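Local coordinates for ADP-ribosylating toxin CARDS (Mycoplasma pneumoniae, PDB 4TLV), which transfers ADP-ribose from NAD(+) to multiple target proteins and causes vacuolation and epithelial damage as the main virulence factor of its bacterium, at residues G64-E69 with I250-D255; Q347-L352 with D402-P407; N393-G398 with P412-E417. All coordinates share one frame; numbering follows the deposited sequence.

Interaction 1 of 3, residues G64-E69 with I250-D255; sequences GSWLRE and IAEKID. With SO4 (sulfate ion), chain H.
With OG anti to its own carbonyl carbon (chi1 -68°), Ser65 sets that atom against CA of Ala251 at 3.5 Å, a packing contact, while the hydroxyl is hydrogen-bonded to the carbonyl of Phe62. Glu252 sets its CG by a similar first torsion, chi1 -61°, and its extended chain passes the backbone and CB of Trp66. This is where the mono-ADP-ribosyltransferase fold receives a later piece of chain: residues 64-69 contain the short, weakly bonded strand 67-68 at one edge of the five-stranded antiparallel sheet, while 250-255 follow disulfide-linked Cys249 and enter strand 253-258 in the region inferred to form the NAD(+) pocket. No direct hydrogen bond spans the two segments; what touches directly is van der Waals packing. CG of Glu252 lies 3.8 Å from the carbonyl O of Trp66, and its carboxylate atom OE2 comes within 3.9 Å of CB of Trp66, beside the root of the indole side chain. The polar connection is made through a third residue: Ser221 OG bonds to both the backbone N of Trp66 and OE2 of Glu252, so one hydroxyl ties the two segments together. Arg168 also reaches both, hydrogen bonding to Trp66 O and forming a weak, long ion pair with Glu252 OE1. Beyond the interface, the extended Lys253 side chain reaches a sulfate, probably from the crystallisation liquor, which Ser267 OG also bonds. NZ of Lys253 donates to sulfate O1 at 2.6 Å and forms a salt bridge with OD1 of Asp255 at 2.7 Å, on the syn lone pair of that oxygen.

Interaction 2 of 3, residues Q347-L352 with D402-P407; sequences QLKVHL and DLYVCP
The Tyr404 ring carries the NE2 of Gln347 over the centre of one face, 3.2 Å above the ring plane. Its opposite face has the carbonyl carbon of Asp402 toward the rim, and Leu348 O lies in plane at its edge. The Gln347 amide stands nearly upright on the ring, the two planes 85° apart, so it meets the aromatic face with its nitrogen end instead of stacking flat. An extended chain with CG anti to the backbone N (chi1 -171°) carries the amide there. Lys349 comes to the same ring obliquely, CD 3.8 Å from CE1 of Tyr404, and then bends at each later torsion to bring NZ to a salt bridge with Asp402 OD2 at 3.5 Å. On the face carrying Leu348 and Val405 the contact is apolar: Leu348 CB packs on Val405 CB at 3.8 Å, and Val350 lies alongside Leu403 while its CG2 also touches CG2 of Val405. Leu301 and Leu390 add to this layer. Leu348 and Val405 exchange N-H to O bonds in both directions, and Val350 N gives an almost straight bond (175°) to Leu403 O, 2.9 Å away. One water accepts from Leu403 N and lies within hydrogen-bonding distance of Val350 O, bridging the two backbones. This antiparallel pairing of strands 348-354 and 401-407 is part of the all-beta framework of the beta-trefoil D2 domain.

Interaction 3 of 3, residues N393-G398 with P412-E417; sequences NTKSGG and PSDLEE
Thr394 grips the carbonyl oxygen of Asp414 twice, with its backbone N at 2.8 Å and its hydroxyl OG1 at 2.7 Å. The two donors reach that oxygen from opposite faces of the carbonyl plane, so a single acceptor is clamped between them. OG1 sits between the backbone N and the carbonyl carbon (chi1 56°), which places it for the second bond and leaves the methyl CG2 anti to the carbonyl carbon. There CG2 meets CG of Glu416 at 3.5 Å, with the two side chains crossing at about a right angle. The Glu416 carboxylate is engaged further on, by Thr284, Trp392 and Lys283 N. Asn393 and Asp414 lie side by side and point the same way, amide and carboxylate planes 35° apart, with Asn393 OD1 3.3 Å from CB of Asp414. Leu415 instead runs across Asn393 and lays its CD2 against the asparagine CB at 3.5 Å. On the outer side Lys395 crosses Asp414 at about a right angle; its methylene CD leans on the carboxylate, and NZ makes a weak hydrogen bond and salt bridge to OD1, 3.3 Å away. Asn393 OD1 is turned inward on its own loop as well, accepting the N-H of Lys395 at 2.8 Å in the carbonyl plane. Its backbone O takes both the N and the OG of Ser396. Across from it, Leu415 N bonds to Pro412 O and closes a type I turn. Asn393 and Leu415 form a non-hydrogen-bonded antiparallel pair where strand 388-393 ends and strand 415-421 begins. Just past that pair, an Asx turn overlaps the type I beta turn of 393-396, at the surface of the beta-trefoil D2 domain.

Interaction 1 joins the mART domain to the region inferred to form the NAD(+) pocket. The nearest atoms of interactions 1 and 2 are about 22 Å apart, as are those of interactions 1 and 3. Interactions 2 and 3 share the D2 trefoil, and their segments alternate along the chain; strands 401-407 and 415-421 follow each other and lie in the same sheet. They touch directly: Cys406 SG packs on Leu415 CD1 at 3.5 Å, and Gln347 reaches both Pro412 and Leu415. The buried interaction 1 relies on packing and shared outside partners, the partly buried interaction 2 on regular strand bonding over an aliphatic layer, and the surface interaction 3 on turns, a doubly bonded carbonyl and a weak ion pair.

Interaction 1 of 3, residues G64-E69 with I250-D255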
ATOM      1  N   GLY A  64     -15.005  -1.363  -8.441  1.00 11.72           N
ATOM      2  CA  GLY A  64     -15.819  -2.282  -7.662  1.00 12.76           C
ATOM      3  C   GLY A  64     -16.744  -1.639  -6.629  1.00 14.30           C
ATOM      4  O   GLY A  64     -17.199  -2.322  -5.704  1.00 11.64           O
ATOM      5  N   SER A  65     -17.008  -0.332  -6.751  1.00 12.17           N
ATOM      6  CA  SER A  65     -17.930   0.347  -5.832  1.00 12.46           C
ATOM      7  C   SER A  65     -19.289  -0.347  -5.822  1.00 13.81           C
ATOM      8  O   SER A  65     -19.770  -0.775  -6.871  1.00 13.14           O
ATOM      9  CB  SER A  65     -18.163   1.792  -6.268  1.00 14.96           C
ATOM     10  OG  SER A  65     -16.993   2.567  -6.111  1.00 17.50           O
ATOM     11  N   TRP A  66     -19.917  -0.415  -4.653  1.00 13.14           N
ATOM     12  CA  TRP A  66     -21.149  -1.172  -4.499  1.00 13.53           C
ATOM     13  C   TRP A  66     -22.361  -0.369  -4.975  1.00 14.93           C
ATOM     14  O   TRP A  66     -22.363   0.855  -4.926  1.00 16.40           O
ATOM     15  CB  TRP A  66     -21.343  -1.580  -3.041  1.00 13.42           C
ATOM     16  CG  TRP A  66     -20.282  -2.498  -2.492  1.00 11.16           C
ATOM     17  CD1 TRP A  66     -19.164  -2.980  -3.136  1.00 11.68           C
ATOM     18  CD2 TRP A  66     -20.258  -3.045  -1.176  1.00 12.06           C
ATOM     19  NE1 TRP A  66     -18.459  -3.802  -2.283  1.00 11.59           N
ATOM     20  CE2 TRP A  66     -19.104  -3.850  -1.079  1.00 11.54           C
ATOM     21  CE3 TRP A  66     -21.102  -2.923  -0.063  1.00 13.45           C
ATOM     22  CZ2 TRP A  66     -18.774  -4.535   0.096  1.00 13.82           C
ATOM     23  CZ3 TRP A  66     -20.773  -3.603   1.097  1.00 14.18           C
ATOM     24  CH2 TRP A  66     -19.615  -4.399   1.164  1.00 13.95           C
ATOM     25  N   LEU A  67     -23.395  -1.064  -5.436  1.00 14.96           N
ATOM     26  CA  LEU A  67     -24.542  -0.380  -6.035  1.00 20.74           C
ATOM     27  C   LEU A  67     -25.655  -0.168  -5.031  1.00 19.25           C
ATOM     28  O   LEU A  67     -25.768  -0.910  -4.070  1.00 20.12           O
ATOM     29  CB  LEU A  67     -25.113  -1.190  -7.206  1.00 19.75           C
ATOM     30  CG  LEU A  67     -24.169  -1.619  -8.324  1.00 25.71           C
ATOM     31  CD1 LEU A  67     -24.985  -2.200  -9.467  1.00 33.61           C
ATOM     32  CD2 LEU A  67     -23.342  -0.457  -8.814  1.00 27.22           C
ATOM     33  N   ARG A  68     -26.497   0.828  -5.283  1.00 25.07           N
ATOM     34  CA  ARG A  68     -27.771   0.950  -4.577  1.00 28.68           C
ATOM     35  C   ARG A  68     -28.693  -0.194  -4.998  1.00 31.52           C
ATOM     36  O   ARG A  68     -28.471  -0.827  -6.029  1.00 27.50           O
ATOM     37  CB  ARG A  68     -28.442   2.284  -4.905  1.00 33.47           C
ATOM     38  CG  ARG A  68     -27.677   3.501  -4.433  1.00 35.35           C
ATOM     39  CD  ARG A  68     -28.402   4.785  -4.829  1.00 44.75           C
ATOM     40  NE  ARG A  68     -27.741   5.971  -4.289  1.00 50.47           N
ATOM     41  CZ  ARG A  68     -27.910   6.429  -3.050  1.00 54.44           C
ATOM     42  NH1 ARG A  68     -28.726   5.795  -2.214  1.00 57.10           N
ATOM     43  NH2 ARG A  68     -27.262   7.519  -2.644  1.00 51.35           N
ATOM     44  N   GLU A  69     -29.730  -0.433  -4.202  1.00 28.89           N
ATOM     45  CA  GLU A  69     -30.711  -1.491  -4.455  1.00 35.57           C
ATOM     46  C   GLU A  69     -31.726  -1.137  -5.542  1.00 38.77           C
ATOM     47  O   GLU A  69     -32.880  -0.840  -5.240  1.00 40.87           O
ATOM     48  CB  GLU A  69     -31.461  -1.826  -3.157  1.00 37.10           C
ATOM     49  CG  GLU A  69     -30.564  -2.315  -2.044  1.00 29.64           C
ATOM     50  CD  GLU A  69     -31.329  -2.785  -0.817  1.00 29.89           C
ATOM     51  OE1 GLU A  69     -32.225  -2.058  -0.329  1.00 31.57           O
ATOM     52  OE2 GLU A  69     -31.016  -3.892  -0.331  1.00 28.27           O
ATOM     53  N   ILE A 250     -17.689   6.739 -11.011  1.00 13.51           N
ATOM     54  CA  ILE A 250     -18.002   5.435 -10.452  1.00 13.98           C
ATOM     55  C   ILE A 250     -17.659   5.401  -8.958  1.00 17.90           C
ATOM     56  O   ILE A 250     -16.499   5.246  -8.578  1.00 14.53           O
ATOM     57  CB  ILE A 250     -17.295   4.332 -11.241  1.00 14.91           C
ATOM     58  CG1 ILE A 250     -17.838   4.320 -12.678  1.00 25.43           C
ATOM     59  CG2 ILE A 250     -17.510   2.965 -10.571  1.00 16.62           C
ATOM     60  CD1 ILE A 250     -17.162   3.336 -13.568  1.00 30.32           C
ATOM     61  N   ALA A 251     -18.685   5.555  -8.124  1.00 14.77           N
ATOM     62  CA  ALA A 251     -18.524   5.688  -6.676  1.00 14.01           C
ATOM     63  C   ALA A 251     -19.914   5.691  -6.047  1.00 16.11           C
ATOM     64  O   ALA A 251     -20.897   5.964  -6.748  1.00 14.07           O
ATOM     65  CB  ALA A 251     -17.804   6.986  -6.346  1.00 12.01           C
ATOM     66  N   GLU A 252     -19.999   5.398  -4.747  1.00 11.91           N
ATOM     67  CA  GLU A 252     -21.278   5.493  -4.044  1.00 15.35           C
ATOM     68  C   GLU A 252     -21.700   6.950  -3.984  1.00 20.98           C
ATOM     69  O   GLU A 252     -22.896   7.266  -4.065  1.00 17.68           O
ATOM     70  CB  GLU A 252     -21.196   4.923  -2.622  1.00 15.70           C
ATOM     71  CG  GLU A 252     -20.834   3.438  -2.540  1.00 14.55           C
ATOM     72  CD  GLU A 252     -21.175   2.830  -1.169  1.00 15.43           C
ATOM     73  OE1 GLU A 252     -21.776   3.532  -0.316  1.00 17.29           O
ATOM     74  OE2 GLU A 252     -20.860   1.643  -0.954  1.00 14.39           O
ATOM     75  N   LYS A 253     -20.715   7.840  -3.865  1.00 14.77           N
ATOM     76  CA  LYS A 253     -21.001   9.239  -3.599  1.00 17.40           C
ATOM     77  C   LYS A 253     -19.720  10.050  -3.638  1.00 18.57           C
ATOM     78  O   LYS A 253     -18.641   9.502  -3.441  1.00 17.71           O
ATOM     79  CB  LYS A 253     -21.622   9.321  -2.203  1.00 20.87           C
ATOM     80  CG  LYS A 253     -22.002  10.690  -1.718  1.00 34.56           C
ATOM     81  CD  LYS A 253     -22.301  10.608  -0.217  1.00 33.70           C
ATOM     82  CE  LYS A 253     -22.576  11.977   0.367  1.00 33.97           C
ATOM     83  NZ  LYS A 253     -22.420  11.966   1.850  1.00 40.17           N
ATOM     84  N   ILE A 254     -19.832  11.351  -3.898  1.00 17.27           N
ATOM     85  CA  ILE A 254     -18.684  12.257  -3.803  1.00 16.74           C
ATOM     86  C   ILE A 254     -18.918  13.242  -2.663  1.00 20.32           C
ATOM     87  O   ILE A 254     -19.992  13.824  -2.542  1.00 18.73           O
ATOM     88  CB  ILE A 254     -18.370  13.002  -5.136  1.00 21.25           C
ATOM     89  CG1 ILE A 254     -17.606  12.099  -6.107  1.00 22.56           C
ATOM     90  CG2 ILE A 254     -17.462  14.203  -4.878  1.00 19.49           C
ATOM     91  CD1 ILE A 254     -18.388  10.980  -6.684  1.00 28.69           C
ATOM     92  N   ASP A 255     -17.932  13.376  -1.789  1.00 16.63           N
ATOM     93  CA  ASP A 255     -18.004  14.323  -0.684  1.00 17.25           C
ATOM     94  C   ASP A 255     -16.954  15.408  -0.829  1.00 20.41           C
ATOM     95  O   ASP A 255     -15.852  15.146  -1.302  1.00 17.33           O
ATOM     96  CB  ASP A 255     -17.780  13.610   0.639  1.00 17.39           C
ATOM     97  CG  ASP A 255     -18.913  12.665   0.984  1.00 27.57           C
ATOM     98  OD1 ASP A 255     -19.989  13.156   1.379  1.00 28.59           O
ATOM     99  OD2 ASP A 255     -18.731  11.440   0.840  1.00 24.32           O
TER
HETATM  100  S   SO4 H 602     -24.219   9.734   3.721  0.63 35.45           S
HETATM  101  O1  SO4 H 602     -23.963   9.890   2.294  0.63 37.15           O
HETATM  102  O2  SO4 H 602     -23.103  10.294   4.480  0.63 30.03           O
HETATM  103  O3  SO4 H 602     -24.401   8.314   4.019  0.63 30.96           O
HETATM  104  O4  SO4 H 602     -25.438  10.459   4.074  0.63 35.74           O

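Interaction 2 of 3, residues Q347-L352 with D402-P407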
ATOM      1  N   GLN A 347       6.043 -24.570  -3.076  1.00 39.31           N
ATOM      2  CA  GLN A 347       5.178 -24.709  -1.917  1.00 37.77           C
ATOM      3  C   GLN A 347       5.520 -23.656  -0.866  1.00 39.25           C
ATOM      4  O   GLN A 347       6.471 -23.807  -0.099  1.00 38.23           O
ATOM      5  CB  GLN A 347       5.269 -26.126  -1.336  1.00 40.28           C
ATOM      6  CG  GLN A 347       4.246 -26.426  -0.253  1.00 39.03           C
ATOM      7  CD  GLN A 347       4.251 -27.889   0.175  1.00 43.99           C
ATOM      8  OE1 GLN A 347       4.761 -28.754  -0.535  1.00 47.72           O
ATOM      9  NE2 GLN A 347       3.676 -28.168   1.340  1.00 44.58           N
ATOM     10  N   LEU A 348       4.753 -22.570  -0.857  1.00 27.48           N
ATOM     11  CA  LEU A 348       4.885 -21.558   0.175  1.00 25.19           C
ATOM     12  C   LEU A 348       4.002 -21.978   1.320  1.00 22.93           C
ATOM     13  O   LEU A 348       3.021 -22.685   1.115  1.00 24.38           O
ATOM     14  CB  LEU A 348       4.418 -20.203  -0.350  1.00 21.94           C
ATOM     15  CG  LEU A 348       5.145 -19.680  -1.579  1.00 25.90           C
ATOM     16  CD1 LEU A 348       4.413 -18.456  -2.132  1.00 26.29           C
ATOM     17  CD2 LEU A 348       6.573 -19.344  -1.228  1.00 32.38           C
ATOM     18  N   LYS A 349       4.341 -21.550   2.529  1.00 21.97           N
ATOM     19  CA  LYS A 349       3.509 -21.838   3.686  1.00 20.03           C
ATOM     20  C   LYS A 349       2.969 -20.541   4.290  1.00 19.66           C
ATOM     21  O   LYS A 349       3.703 -19.570   4.453  1.00 19.74           O
ATOM     22  CB  LYS A 349       4.312 -22.599   4.736  1.00 26.41           C
ATOM     23  CG  LYS A 349       3.712 -22.561   6.121  1.00 28.83           C
ATOM     24  CD  LYS A 349       2.886 -23.795   6.404  1.00 35.26           C
ATOM     25  CE  LYS A 349       3.448 -24.556   7.594  1.00 38.31           C
ATOM     26  NZ  LYS A 349       3.213 -23.857   8.893  1.00 38.08           N
ATOM     27  N   VAL A 350       1.685 -20.528   4.616  1.00 16.38           N
ATOM     28  CA  VAL A 350       1.078 -19.319   5.161  1.00 18.31           C
ATOM     29  C   VAL A 350       1.234 -19.240   6.685  1.00 20.08           C
ATOM     30  O   VAL A 350       1.042 -20.227   7.392  1.00 18.95           O
ATOM     31  CB  VAL A 350      -0.397 -19.224   4.767  1.00 18.00           C
ATOM     32  CG1 VAL A 350      -0.989 -17.900   5.226  1.00 17.40           C
ATOM     33  CG2 VAL A 350      -0.539 -19.384   3.256  1.00 17.34           C
ATOM     34  N   HIS A 351       1.562 -18.046   7.180  1.00 16.81           N
ATOM     35  CA  HIS A 351       1.861 -17.821   8.591  1.00 15.24           C
ATOM     36  C   HIS A 351       1.571 -16.339   8.833  1.00 18.30           C
ATOM     37  O   HIS A 351       1.564 -15.559   7.892  1.00 15.94           O
ATOM     38  CB  HIS A 351       3.353 -18.103   8.817  1.00 16.95           C
ATOM     39  CG  HIS A 351       3.734 -18.354  10.242  1.00 20.53           C
ATOM     40  ND1 HIS A 351       3.403 -19.354  11.091  1.00 24.56           N
ATOM     41  CD2 HIS A 351       4.597 -17.532  10.937  1.00 24.54           C
ATOM     42  CE1 HIS A 351       4.041 -19.104  12.286  1.00 22.42           C
ATOM     43  NE2 HIS A 351       4.762 -18.002  12.163  1.00 24.46           N
ATOM     44  N   LEU A 352       1.359 -15.932  10.078  1.00 12.75           N
ATOM     45  CA  LEU A 352       1.085 -14.519  10.335  1.00 15.13           C
ATOM     46  C   LEU A 352       2.376 -13.719  10.407  1.00 19.88           C
ATOM     47  O   LEU A 352       3.420 -14.248  10.791  1.00 16.56           O
ATOM     48  CB  LEU A 352       0.301 -14.338  11.642  1.00 14.87           C
ATOM     49  CG  LEU A 352      -1.115 -14.915  11.718  1.00 16.86           C
ATOM     50  CD1 LEU A 352      -1.715 -14.593  13.093  1.00 13.12           C
ATOM     51  CD2 LEU A 352      -1.985 -14.349  10.601  1.00 15.62           C
ATOM     52  N   ASP A 402      -2.284 -27.325   7.903  1.00 20.88           N
ATOM     53  CA  ASP A 402      -1.495 -26.219   7.403  1.00 26.20           C
ATOM     54  C   ASP A 402      -2.010 -25.719   6.059  1.00 22.91           C
ATOM     55  O   ASP A 402      -2.639 -26.464   5.296  1.00 20.07           O
ATOM     56  CB  ASP A 402      -0.028 -26.625   7.285  1.00 28.65           C
ATOM     57  CG  ASP A 402       0.669 -26.688   8.637  1.00 33.34           C
ATOM     58  OD1 ASP A 402       0.035 -26.357   9.663  1.00 28.53           O
ATOM     59  OD2 ASP A 402       1.858 -27.059   8.667  1.00 37.54           O
ATOM     60  N   LEU A 403      -1.734 -24.451   5.781  1.00 20.10           N
ATOM     61  CA  LEU A 403      -2.188 -23.798   4.560  1.00 20.54           C
ATOM     62  C   LEU A 403      -0.994 -23.436   3.686  1.00 19.75           C
ATOM     63  O   LEU A 403      -0.043 -22.819   4.162  1.00 22.54           O
ATOM     64  CB  LEU A 403      -2.996 -22.534   4.899  1.00 18.36           C
ATOM     65  CG  LEU A 403      -3.503 -21.713   3.717  1.00 19.91           C
ATOM     66  CD1 LEU A 403      -4.513 -22.522   2.894  1.00 18.84           C
ATOM     67  CD2 LEU A 403      -4.115 -20.382   4.209  1.00 18.01           C
ATOM     68  N   TYR A 404      -1.050 -23.817   2.411  1.00 16.37           N
ATOM     69  CA  TYR A 404       0.062 -23.570   1.488  1.00 19.28           C
ATOM     70  C   TYR A 404      -0.364 -22.746   0.282  1.00 17.50           C
ATOM     71  O   TYR A 404      -1.548 -22.590   0.011  1.00 20.93           O
ATOM     72  CB  TYR A 404       0.653 -24.890   0.984  1.00 20.55           C
ATOM     73  CG  TYR A 404       0.983 -25.879   2.084  1.00 24.00           C
ATOM     74  CD1 TYR A 404       2.118 -25.723   2.874  1.00 26.92           C
ATOM     75  CD2 TYR A 404       0.155 -26.967   2.332  1.00 26.51           C
ATOM     76  CE1 TYR A 404       2.418 -26.629   3.884  1.00 27.77           C
ATOM     77  CE2 TYR A 404       0.444 -27.880   3.338  1.00 24.60           C
ATOM     78  CZ  TYR A 404       1.577 -27.708   4.105  1.00 26.94           C
ATOM     79  OH  TYR A 404       1.857 -28.610   5.103  1.00 33.78           O
ATOM     80  N   VAL A 405       0.621 -22.220  -0.440  1.00 17.26           N
ATOM     81  CA  VAL A 405       0.389 -21.604  -1.730  1.00 17.19           C
ATOM     82  C   VAL A 405       1.243 -22.363  -2.740  1.00 22.76           C
ATOM     83  O   VAL A 405       2.443 -22.549  -2.514  1.00 20.91           O
ATOM     84  CB  VAL A 405       0.835 -20.139  -1.747  1.00 19.23           C
ATOM     85  CG1 VAL A 405       0.557 -19.523  -3.114  1.00 20.59           C
ATOM     86  CG2 VAL A 405       0.160 -19.359  -0.621  1.00 17.18           C
ATOM     87  N   CYS A 406       0.628 -22.785  -3.841  1.00 21.48           N
ATOM     88  CA  CYS A 406       1.321 -23.511  -4.907  1.00 21.11           C
ATOM     89  C   CYS A 406       0.919 -22.989  -6.271  1.00 20.55           C
ATOM     90  O   CYS A 406      -0.221 -22.578  -6.467  1.00 20.40           O
ATOM     91  CB  CYS A 406       0.953 -25.000  -4.890  1.00 22.27           C
ATOM     92  SG  CYS A 406       1.162 -25.844  -3.330  1.00 28.12           S
ATOM     93  N   PRO A 407       1.850 -23.044  -7.234  1.00 20.70           N
ATOM     94  CA  PRO A 407       1.468 -22.885  -8.642  1.00 21.74           C
ATOM     95  C   PRO A 407       0.356 -23.883  -8.973  1.00 21.75           C
ATOM     96  O   PRO A 407       0.328 -24.980  -8.406  1.00 24.19           O
ATOM     97  CB  PRO A 407       2.749 -23.249  -9.400  1.00 25.03           C
ATOM     98  CG  PRO A 407       3.860 -23.022  -8.418  1.00 29.10           C
ATOM     99  CD  PRO A 407       3.284 -23.339  -7.061  1.00 23.94           C
TER
HETATM  100  O   HOH W   1      -0.236 -22.811   7.565  1.00 18.81           O

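Interaction 3 of 3, residues N393-G398 with P412-E417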
ATOM      1  N   ASN A 393      -2.913 -30.239   2.300  1.00 28.69           N
ATOM      2  CA  ASN A 393      -2.510 -31.620   2.091  1.00 29.56           C
ATOM      3  C   ASN A 393      -3.632 -32.557   2.507  1.00 27.78           C
ATOM      4  O   ASN A 393      -3.907 -32.718   3.699  1.00 26.91           O
ATOM      5  CB  ASN A 393      -1.242 -31.919   2.888  1.00 31.26           C
ATOM      6  CG  ASN A 393      -0.698 -33.303   2.607  1.00 37.10           C
ATOM      7  OD1 ASN A 393      -1.459 -34.263   2.447  1.00 33.74           O
ATOM      8  ND2 ASN A 393       0.623 -33.417   2.543  1.00 36.88           N
ATOM      9  N   THR A 394      -4.289 -33.156   1.517  1.00 30.73           N
ATOM     10  CA  THR A 394      -5.468 -33.993   1.745  1.00 31.23           C
ATOM     11  C   THR A 394      -5.183 -35.188   2.648  1.00 33.48           C
ATOM     12  O   THR A 394      -6.095 -35.749   3.257  1.00 35.92           O
ATOM     13  CB  THR A 394      -6.049 -34.517   0.424  1.00 34.34           C
ATOM     14  OG1 THR A 394      -5.027 -35.226  -0.292  1.00 36.58           O
ATOM     15  CG2 THR A 394      -6.564 -33.361  -0.432  1.00 30.34           C
ATOM     16  N   LYS A 395      -3.912 -35.570   2.744  1.00 37.24           N
ATOM     17  CA  LYS A 395      -3.536 -36.700   3.580  1.00 38.60           C
ATOM     18  C   LYS A 395      -3.163 -36.303   5.012  1.00 43.99           C
ATOM     19  O   LYS A 395      -3.076 -37.162   5.887  1.00 38.79           O
ATOM     20  CB  LYS A 395      -2.409 -37.499   2.928  1.00 35.81           C
ATOM     21  CG  LYS A 395      -2.862 -38.348   1.746  1.00 45.92           C
ATOM     22  CD  LYS A 395      -1.698 -39.117   1.138  1.00 58.38           C
ATOM     23  CE  LYS A 395      -2.181 -40.243   0.231  1.00 56.54           C
ATOM     24  NZ  LYS A 395      -3.135 -39.749  -0.802  1.00 60.42           N
ATOM     25  N   SER A 396      -2.955 -35.011   5.260  1.00 38.70           N
ATOM     26  CA  SER A 396      -2.595 -34.570   6.605  1.00 37.53           C
ATOM     27  C   SER A 396      -3.690 -34.944   7.598  1.00 40.86           C
ATOM     28  O   SER A 396      -4.879 -34.911   7.268  1.00 43.60           O
ATOM     29  CB  SER A 396      -2.329 -33.059   6.654  1.00 38.26           C
ATOM     30  OG  SER A 396      -3.514 -32.310   6.434  1.00 36.72           O
ATOM     31  N   GLY A 397      -3.289 -35.307   8.810  1.00 40.41           N
ATOM     32  CA  GLY A 397      -4.247 -35.668   9.839  1.00 41.93           C
ATOM     33  C   GLY A 397      -4.293 -34.646  10.959  1.00 44.43           C
ATOM     34  O   GLY A 397      -3.652 -33.601  10.890  1.00 44.66           O
ATOM     35  N   GLY A 398      -5.060 -34.947  11.998  1.00 42.87           N
ATOM     36  CA  GLY A 398      -5.157 -34.058  13.139  1.00 45.61           C
ATOM     37  C   GLY A 398      -6.310 -33.085  13.017  1.00 41.34           C
ATOM     38  O   GLY A 398      -7.079 -33.135  12.053  1.00 40.71           O
ATOM     39  N   PRO A 412       2.237 -30.379  -5.783  1.00 43.69           N
ATOM     40  CA  PRO A 412       2.726 -31.561  -5.068  1.00 44.61           C
ATOM     41  C   PRO A 412       1.640 -32.621  -4.868  1.00 48.87           C
ATOM     42  O   PRO A 412       0.443 -32.322  -4.890  1.00 47.17           O
ATOM     43  CB  PRO A 412       3.211 -30.985  -3.736  1.00 42.26           C
ATOM     44  CG  PRO A 412       3.612 -29.582  -4.073  1.00 41.70           C
ATOM     45  CD  PRO A 412       2.634 -29.122  -5.121  1.00 43.86           C
ATOM     46  N   SER A 413       2.079 -33.859  -4.669  1.00 50.45           N
ATOM     47  CA  SER A 413       1.218 -35.040  -4.761  1.00 50.27           C
ATOM     48  C   SER A 413      -0.135 -34.941  -4.050  1.00 45.78           C
ATOM     49  O   SER A 413      -1.191 -34.959  -4.684  1.00 47.70           O
ATOM     50  CB  SER A 413       1.971 -36.282  -4.253  1.00 53.62           C
ATOM     51  OG  SER A 413       3.186 -36.484  -4.963  1.00 55.13           O
ATOM     52  N   ASP A 414      -0.094 -34.857  -2.730  1.00 41.90           N
ATOM     53  CA  ASP A 414      -1.299 -34.993  -1.930  1.00 41.55           C
ATOM     54  C   ASP A 414      -2.045 -33.670  -1.740  1.00 36.13           C
ATOM     55  O   ASP A 414      -2.984 -33.598  -0.947  1.00 35.73           O
ATOM     56  CB  ASP A 414      -0.944 -35.581  -0.559  1.00 44.50           C
ATOM     57  CG  ASP A 414      -0.145 -36.876  -0.662  1.00 53.06           C
ATOM     58  OD1 ASP A 414      -0.582 -37.795  -1.386  1.00 54.16           O
ATOM     59  OD2 ASP A 414       0.916 -36.977  -0.005  1.00 53.12           O
ATOM     60  N   LEU A 415      -1.631 -32.628  -2.452  1.00 34.63           N
ATOM     61  CA  LEU A 415      -2.219 -31.306  -2.238  1.00 35.50           C
ATOM     62  C   LEU A 415      -3.408 -31.060  -3.162  1.00 34.95           C
ATOM     63  O   LEU A 415      -3.422 -31.511  -4.308  1.00 33.24           O
ATOM     64  CB  LEU A 415      -1.175 -30.203  -2.441  1.00 32.95           C
ATOM     65  CG  LEU A 415       0.059 -30.171  -1.530  1.00 40.43           C
ATOM     66  CD1 LEU A 415       0.860 -28.891  -1.738  1.00 38.77           C
ATOM     67  CD2 LEU A 415      -0.329 -30.297  -0.085  1.00 33.67           C
ATOM     68  N   GLU A 416      -4.407 -30.341  -2.668  1.00 28.41           N
ATOM     69  CA  GLU A 416      -5.507 -29.933  -3.526  1.00 27.70           C
ATOM     70  C   GLU A 416      -5.874 -28.486  -3.246  1.00 26.72           C
ATOM     71  O   GLU A 416      -5.736 -28.015  -2.117  1.00 23.49           O
ATOM     72  CB  GLU A 416      -6.727 -30.820  -3.324  1.00 28.57           C
ATOM     73  CG  GLU A 416      -7.570 -30.423  -2.139  1.00 29.27           C
ATOM     74  CD  GLU A 416      -8.905 -31.123  -2.125  1.00 30.65           C
ATOM     75  OE1 GLU A 416      -9.299 -31.677  -3.175  1.00 35.96           O
ATOM     76  OE2 GLU A 416      -9.561 -31.115  -1.066  1.00 29.09           O
ATOM     77  N   GLU A 417      -6.360 -27.797  -4.270  1.00 23.56           N
ATOM     78  CA  GLU A 417      -6.674 -26.385  -4.138  1.00 23.19           C
ATOM     79  C   GLU A 417      -7.919 -26.140  -3.292  1.00 21.69           C
ATOM     80  O   GLU A 417      -8.876 -26.908  -3.321  1.00 24.96           O
ATOM     81  CB  GLU A 417      -6.807 -25.703  -5.507  1.00 25.19           C
ATOM     82  CG  GLU A 417      -6.979 -24.173  -5.390  1.00 23.49           C
ATOM     83  CD  GLU A 417      -7.335 -23.479  -6.701  1.00 27.04           C
ATOM     84  OE1 GLU A 417      -7.356 -24.144  -7.767  1.00 24.94           O
ATOM     85  OE2 GLU A 417      -7.587 -22.250  -6.660  1.00 20.35           O
TER